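Local coordinates for protein neuroglobin (Symsagittifera roscoffensis, PDB 4B4Y) that binds haem and, at its iron, molecular oxygen, and as a neuroglobin probably serves as an oxygen-binding globin associated with the nervous system, at residues 29-40 against 63-73. Numbering follows the deposited sequence.
Sequences DDFVEDVLQQFM and RSHPRFKSHAK. With HEM (protoporphyrin IX containing Fe), chain B; OXY (oxygen molecule), chain C.
The crossing of the B and E helices on the distal side of the haem, a hallmark of globins, is built here from F68, L36, E33 and, just ahead of the second helix, R63. Helices 29-40 and 66-73 cross at 110° with their axes 9.2 Å apart, and the contact is partly buried. F68 enters as a knob among E33, L36, Q37 and M40. Its CG lies anti to the backbone N (chi1 -178°), which carries the ring to the helix 29-40, where L36 CD2 sits over the centre of one face, 3.9 Å from the F68 ring centroid, in a CH-pi contact. R63 CA lies over the other face, the edge meets E33 O, and M40 SD adds an oblique Met-aromatic contact. Farther along, A72 CB rests on E33 CG at 3.7 Å.

Beside the F68 ring, the extended R63 side chain reaches across E33, whose CB lies over one face of the guanidinium. R63 NH1 donates to D34 OD1 at 2.6 Å, in the guanidinium plane and on the anti lone pair, and also to Q37 OE1 at 3.0 Å, an amide whose NE2 is held by E41. A weaker bond joins R63 NE to E33 OE1, and D34 has a second salt bridge, through OD2, to R127. A methionine in place of R63 would probably leave the D34 and E33 carboxylates short of a positive partner and Q37 OE1 without its donor. Two waters extend the network, linking E33 OE2 to K69 O and E33 OE1 to R63 O.

On the pocket side, L36 CD2 touches H71 CD2 at 4.0 Å, in the plane of the imidazole. H71 NE2 makes a weak bond to O2 of the oxygen molecule, 3.0 Å long, and that atom binds the haem iron: the distal-histidine arrangement characteristic of oxygen-binding globins.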
loop_
_atom_site.group_PDB
_atom_site.type_symbol
_atom_site.label_atom_id
_atom_site.label_comp_id
_atom_site.label_asym_id
_atom_site.label_seq_id
_atom_site.Cartn_x
_atom_site.Cartn_y
_atom_site.Cartn_z
ATOM N N ASP A 29 -8.226 -12.020 -15.196
ATOM C CA ASP A 29 -8.156 -10.731 -14.540
ATOM C C ASP A 29 -9.548 -10.235 -14.143
ATOM O O ASP A 29 -9.672 -9.580 -13.092
ATOM C CB ASP A 29 -7.484 -9.628 -15.426
ATOM C CG ASP A 29 -5.906 -9.906 -15.682
ATOM O OD1 ASP A 29 -5.294 -10.779 -15.004
ATOM O OD2 ASP A 29 -5.326 -9.207 -16.547
ATOM N N ASP A 30 -10.515 -10.357 -15.061
ATOM C CA ASP A 30 -11.931 -10.088 -14.780
ATOM C C ASP A 30 -12.413 -10.902 -13.526
ATOM O O ASP A 30 -13.043 -10.325 -12.631
ATOM C CB ASP A 30 -12.797 -10.432 -16.004
ATOM C CG ASP A 30 -12.550 -9.477 -17.205
ATOM O OD1 ASP A 30 -12.027 -8.336 -17.006
ATOM O OD2 ASP A 30 -12.858 -9.907 -18.371
ATOM N N PHE A 31 -12.028 -12.166 -13.447
ATOM C CA PHE A 31 -12.443 -13.068 -12.374
ATOM C C PHE A 31 -11.921 -12.512 -11.024
ATOM O O PHE A 31 -12.702 -12.400 -10.061
ATOM C CB PHE A 31 -11.990 -14.519 -12.634
ATOM C CG PHE A 31 -11.762 -15.346 -11.382
ATOM C CD1 PHE A 31 -12.834 -15.933 -10.643
ATOM C CD2 PHE A 31 -10.492 -15.578 -10.943
ATOM C CE1 PHE A 31 -12.592 -16.703 -9.472
ATOM C CE2 PHE A 31 -10.258 -16.313 -9.802
ATOM C CZ PHE A 31 -11.308 -16.877 -9.070
ATOM N N VAL A 32 -10.646 -12.149 -10.955
ATOM C CA VAL A 32 -10.081 -11.707 -9.730
ATOM C C VAL A 32 -10.699 -10.310 -9.329
ATOM O O VAL A 32 -10.893 -10.075 -8.181
ATOM C CB VAL A 32 -8.498 -11.619 -9.787
ATOM C CG1 VAL A 32 -7.891 -11.140 -8.384
ATOM C CG2 VAL A 32 -7.886 -12.965 -10.074
ATOM N N GLU A 33 -10.980 -9.402 -10.257
ATOM C CA GLU A 33 -11.604 -8.111 -9.970
ATOM C C GLU A 33 -13.100 -8.307 -9.482
ATOM O O GLU A 33 -13.534 -7.658 -8.520
ATOM C CB GLU A 33 -11.576 -7.242 -11.236
ATOM C CG GLU A 33 -10.136 -6.634 -11.508
ATOM C CD GLU A 33 -10.087 -5.646 -12.670
ATOM O OE1 GLU A 33 -11.159 -5.263 -13.234
ATOM O OE2 GLU A 33 -8.944 -5.310 -13.080
ATOM N N ASP A 34 -13.787 -9.319 -10.042
ATOM C CA ASP A 34 -15.121 -9.719 -9.561
ATOM C C ASP A 34 -15.028 -10.110 -8.084
ATOM O O ASP A 34 -15.835 -9.691 -7.327
ATOM C CB ASP A 34 -15.681 -10.952 -10.365
ATOM C CG ASP A 34 -16.195 -10.566 -11.746
ATOM O OD1 ASP A 34 -16.349 -9.345 -12.029
ATOM O OD2 ASP A 34 -16.354 -11.492 -12.607
ATOM N N VAL A 35 -14.013 -10.875 -7.710
ATOM C CA VAL A 35 -13.832 -11.297 -6.358
ATOM C C VAL A 35 -13.607 -10.112 -5.404
ATOM O O VAL A 35 -14.218 -10.049 -4.320
ATOM C CB VAL A 35 -12.627 -12.263 -6.204
ATOM C CG1 VAL A 35 -12.287 -12.507 -4.706
ATOM C CG2 VAL A 35 -12.904 -13.585 -6.954
ATOM N N LEU A 36 -12.673 -9.225 -5.768
ATOM C CA LEU A 36 -12.312 -8.127 -4.876
ATOM C C LEU A 36 -13.535 -7.134 -4.758
ATOM O O LEU A 36 -13.771 -6.553 -3.690
ATOM C CB LEU A 36 -11.064 -7.388 -5.499
ATOM C CG LEU A 36 -10.450 -6.209 -4.692
ATOM C CD1 LEU A 36 -10.063 -6.689 -3.337
ATOM C CD2 LEU A 36 -9.168 -5.565 -5.466
ATOM N N GLN A 37 -14.251 -6.926 -5.866
ATOM C CA GLN A 37 -15.393 -6.052 -5.865
ATOM C C GLN A 37 -16.515 -6.631 -4.933
ATOM O O GLN A 37 -17.076 -5.909 -4.089
ATOM C CB GLN A 37 -15.961 -5.888 -7.289
ATOM C CG GLN A 37 -17.175 -4.944 -7.245
ATOM C CD GLN A 37 -17.945 -4.875 -8.587
ATOM O OE1 GLN A 37 -17.335 -4.959 -9.693
ATOM N NE2 GLN A 37 -19.304 -4.694 -8.497
ATOM N N GLN A 38 -16.780 -7.926 -5.023
ATOM C CA GLN A 38 -17.834 -8.508 -4.164
ATOM C C GLN A 38 -17.327 -8.432 -2.720
ATOM O O GLN A 38 -18.118 -8.163 -1.799
ATOM C CB GLN A 38 -18.050 -9.976 -4.542
ATOM C CG GLN A 38 -19.244 -10.661 -3.742
ATOM C CD GLN A 38 -19.232 -12.228 -3.831
ATOM O OE1 GLN A 38 -18.407 -12.827 -4.588
ATOM N NE2 GLN A 38 -20.137 -12.895 -3.043
ATOM N N PHE A 39 -16.032 -8.749 -2.497
ATOM C CA PHE A 39 -15.468 -8.727 -1.128
ATOM C C PHE A 39 -15.676 -7.338 -0.472
ATOM O O PHE A 39 -16.042 -7.245 0.719
ATOM C CB PHE A 39 -13.984 -9.008 -1.199
ATOM C CG PHE A 39 -13.269 -9.053 0.133
ATOM C CD1 PHE A 39 -13.695 -9.841 1.151
ATOM C CD2 PHE A 39 -12.103 -8.315 0.317
ATOM C CE1 PHE A 39 -12.973 -9.896 2.389
ATOM C CE2 PHE A 39 -11.374 -8.374 1.486
ATOM C CZ PHE A 39 -11.790 -9.131 2.532
ATOM N N MET A 40 -15.426 -6.285 -1.245
ATOM C CA MET A 40 -15.560 -4.917 -0.763
ATOM C C MET A 40 -17.058 -4.505 -0.601
ATOM O O MET A 40 -17.356 -3.774 0.301
ATOM C CB MET A 40 -14.793 -3.931 -1.707
ATOM C CG MET A 40 -13.214 -4.175 -1.664
ATOM S SD MET A 40 -12.388 -2.998 -2.800
ATOM C CE MET A 40 -12.447 -1.473 -1.754
ATOM N N ARG A 63 -13.647 -0.133 -8.938
ATOM C CA ARG A 63 -13.125 -1.043 -9.979
ATOM C C ARG A 63 -12.416 -0.357 -11.156
ATOM O O ARG A 63 -11.519 -0.976 -11.764
ATOM C CB ARG A 63 -14.224 -2.012 -10.508
ATOM C CG ARG A 63 -13.674 -3.272 -11.276
ATOM C CD ARG A 63 -14.761 -4.206 -11.533
ATOM N NE ARG A 63 -14.403 -5.231 -12.479
ATOM C CZ ARG A 63 -14.912 -6.448 -12.464
ATOM N NH1 ARG A 63 -15.837 -6.805 -11.532
ATOM N NH2 ARG A 63 -14.454 -7.332 -13.341
ATOM N N SER A 64 -12.834 0.862 -11.523
ATOM C CA SER A 64 -12.179 1.593 -12.637
ATOM C C SER A 64 -10.805 2.110 -12.198
ATOM O O SER A 64 -10.003 2.425 -13.053
ATOM C CB SER A 64 -12.937 2.896 -13.051
ATOM O OG SER A 64 -14.323 2.804 -12.831
ATOM N N HIS A 65 -10.569 2.325 -10.895
ATOM C CA HIS A 65 -9.326 2.963 -10.451
ATOM C C HIS A 65 -8.098 2.098 -10.703
ATOM O O HIS A 65 -8.069 0.918 -10.354
ATOM C CB HIS A 65 -9.321 3.338 -8.959
ATOM C CG HIS A 65 -8.146 4.190 -8.568
ATOM N ND1 HIS A 65 -6.856 3.906 -8.957
ATOM C CD2 HIS A 65 -8.064 5.315 -7.819
ATOM C CE1 HIS A 65 -6.038 4.832 -8.506
ATOM N NE2 HIS A 65 -6.744 5.693 -7.806
ATOM N N PRO A 66 -7.035 2.697 -11.253
ATOM C CA PRO A 66 -5.753 1.932 -11.405
ATOM C C PRO A 66 -5.241 1.218 -10.153
ATOM O O PRO A 66 -4.663 0.162 -10.294
ATOM C CB PRO A 66 -4.724 3.029 -11.872
ATOM C CG PRO A 66 -5.654 4.013 -12.655
ATOM C CD PRO A 66 -6.892 4.112 -11.700
ATOM N N ARG A 67 -5.414 1.769 -8.965
ATOM C CA ARG A 67 -5.006 1.085 -7.730
ATOM C C ARG A 67 -5.893 -0.162 -7.328
ATOM O O ARG A 67 -5.403 -1.104 -6.754
ATOM C CB ARG A 67 -4.941 2.106 -6.599
ATOM C CG ARG A 67 -3.762 3.066 -6.888
ATOM C CD ARG A 67 -3.412 3.918 -5.735
ATOM N NE ARG A 67 -2.320 4.883 -5.984
ATOM C CZ ARG A 67 -1.035 4.723 -5.599
ATOM N NH1 ARG A 67 -0.612 3.594 -4.973
ATOM N NH2 ARG A 67 -0.165 5.720 -5.861
ATOM N N PHE A 68 -7.171 -0.159 -7.674
ATOM C CA PHE A 68 -7.971 -1.363 -7.583
ATOM C C PHE A 68 -7.425 -2.396 -8.571
ATOM O O PHE A 68 -7.197 -3.534 -8.211
ATOM C CB PHE A 68 -9.445 -1.042 -7.946
ATOM C CG PHE A 68 -10.361 -2.211 -7.837
ATOM C CD1 PHE A 68 -10.430 -3.158 -8.876
ATOM C CD2 PHE A 68 -11.220 -2.342 -6.729
ATOM C CE1 PHE A 68 -11.390 -4.257 -8.799
ATOM C CE2 PHE A 68 -12.172 -3.419 -6.670
ATOM C CZ PHE A 68 -12.253 -4.386 -7.705
ATOM N N LYS A 69 -7.198 -1.991 -9.821
ATOM C CA LYS A 69 -6.803 -2.977 -10.835
ATOM C C LYS A 69 -5.460 -3.624 -10.461
ATOM O O LYS A 69 -5.250 -4.871 -10.528
ATOM C CB LYS A 69 -6.784 -2.335 -12.240
ATOM C CG LYS A 69 -8.171 -1.604 -12.576
ATOM C CD LYS A 69 -8.411 -1.278 -14.107
ATOM C CE LYS A 69 -7.813 0.044 -14.581
ATOM N NZ LYS A 69 -6.399 -0.078 -15.204
ATOM N N SER A 70 -4.552 -2.769 -10.024
ATOM C CA SER A 70 -3.213 -3.187 -9.667
ATOM C C SER A 70 -3.255 -4.065 -8.394
ATOM O O SER A 70 -2.611 -5.149 -8.311
ATOM C CB SER A 70 -2.362 -1.899 -9.527
ATOM O OG SER A 70 -1.236 -2.176 -8.684
ATOM N N HIS A 71 -4.032 -3.683 -7.387
ATOM C CA HIS A 71 -4.122 -4.641 -6.222
ATOM C C HIS A 71 -4.726 -6.036 -6.639
ATOM O O HIS A 71 -4.315 -7.074 -6.212
ATOM C CB HIS A 71 -4.934 -4.015 -5.063
ATOM C CG HIS A 71 -4.923 -4.856 -3.826
ATOM N ND1 HIS A 71 -3.869 -4.843 -2.934
ATOM C CD2 HIS A 71 -5.821 -5.758 -3.346
ATOM C CE1 HIS A 71 -4.097 -5.732 -1.977
ATOM N NE2 HIS A 71 -5.271 -6.302 -2.202
ATOM N N ALA A 72 -5.729 -6.027 -7.489
ATOM C CA ALA A 72 -6.335 -7.292 -7.941
ATOM C C ALA A 72 -5.281 -8.115 -8.727
ATOM O O ALA A 72 -5.174 -9.336 -8.528
ATOM C CB ALA A 72 -7.613 -6.973 -8.830
ATOM N N LYS A 73 -4.510 -7.463 -9.614
ATOM C CA LYS A 73 -3.457 -8.177 -10.404
ATOM C C LYS A 73 -2.459 -8.835 -9.412
ATOM O O LYS A 73 -2.085 -10.004 -9.637
ATOM C CB LYS A 73 -2.649 -7.260 -11.358
ATOM C CG LYS A 73 -3.309 -6.766 -12.660
ATOM C CD LYS A 73 -3.431 -7.842 -13.770
ATOM C CE LYS A 73 -2.119 -8.118 -14.615
ATOM N NZ LYS A 73 -2.055 -9.601 -15.069
HETATM C CHA HEM B . -1.724 -6.787 0.557
HETATM C CHB HEM B . -2.624 -11.166 -1.213
HETATM C CHC HEM B . -6.092 -11.721 2.196
HETATM C CHD HEM B . -5.886 -7.018 3.141
HETATM C C1A HEM B . -1.648 -7.925 -0.211
HETATM C C2A HEM B . -0.639 -8.236 -1.169
HETATM C C3A HEM B . -0.889 -9.424 -1.661
HETATM C C4A HEM B . -2.019 -9.939 -0.988
HETATM C CMA HEM B . -0.071 -10.226 -2.732
HETATM C CAA HEM B . 0.541 -7.270 -1.531
HETATM C CBA HEM B . 0.150 -6.508 -2.778
HETATM C CGA HEM B . 1.092 -5.357 -3.063
HETATM O O1A HEM B . 2.309 -5.452 -2.963
HETATM O O2A HEM B . 0.597 -4.261 -3.403
HETATM C C1B HEM B . -3.632 -11.750 -0.416
HETATM C C2B HEM B . -4.106 -13.125 -0.475
HETATM C C3B HEM B . -5.020 -13.293 0.466
HETATM C C4B HEM B . -5.208 -12.015 1.131
HETATM C CMB HEM B . -3.534 -14.169 -1.472
HETATM C CAB HEM B . -5.836 -14.570 0.755
HETATM C CBB HEM B . -5.233 -15.634 1.294
HETATM C C1C HEM B . -6.395 -10.466 2.679
HETATM C C2C HEM B . -7.594 -10.072 3.442
HETATM C C3C HEM B . -7.573 -8.766 3.619
HETATM C C4C HEM B . -6.353 -8.300 3.028
HETATM C CMC HEM B . -8.744 -11.017 3.877
HETATM C CAC HEM B . -8.634 -7.905 4.408
HETATM C CBC HEM B . -8.859 -6.658 3.981
HETATM C C1D HEM B . -4.655 -6.549 2.721
HETATM C C2D HEM B . -4.003 -5.286 3.103
HETATM C C3D HEM B . -2.772 -5.299 2.286
HETATM C C4D HEM B . -2.749 -6.477 1.449
HETATM C CMD HEM B . -4.463 -4.150 4.023
HETATM C CAD HEM B . -1.737 -4.186 2.143
HETATM C CBD HEM B . -2.935 -4.202 1.126
HETATM C CGD HEM B . -2.629 -3.076 0.335
HETATM O O1D HEM B . -3.561 -2.696 -0.403
HETATM O O2D HEM B . -1.454 -2.646 0.598
HETATM N NA HEM B . -2.454 -8.990 -0.121
HETATM N NB HEM B . -4.315 -11.141 0.566
HETATM N NC HEM B . -5.683 -9.358 2.434
HETATM N ND HEM B . -3.825 -7.215 1.825
HETATM FE FE HEM B . -4.022 -9.141 1.195
HETATM O O1 OXY C . -6.486 -8.844 -0.576
HETATM O O2 OXY C . -5.248 -8.562 -0.215
HETATM O O HOH W 1 -6.707 -6.231 -12.515
HETATM O O HOH W 2 -11.385 -2.770 -14.019
#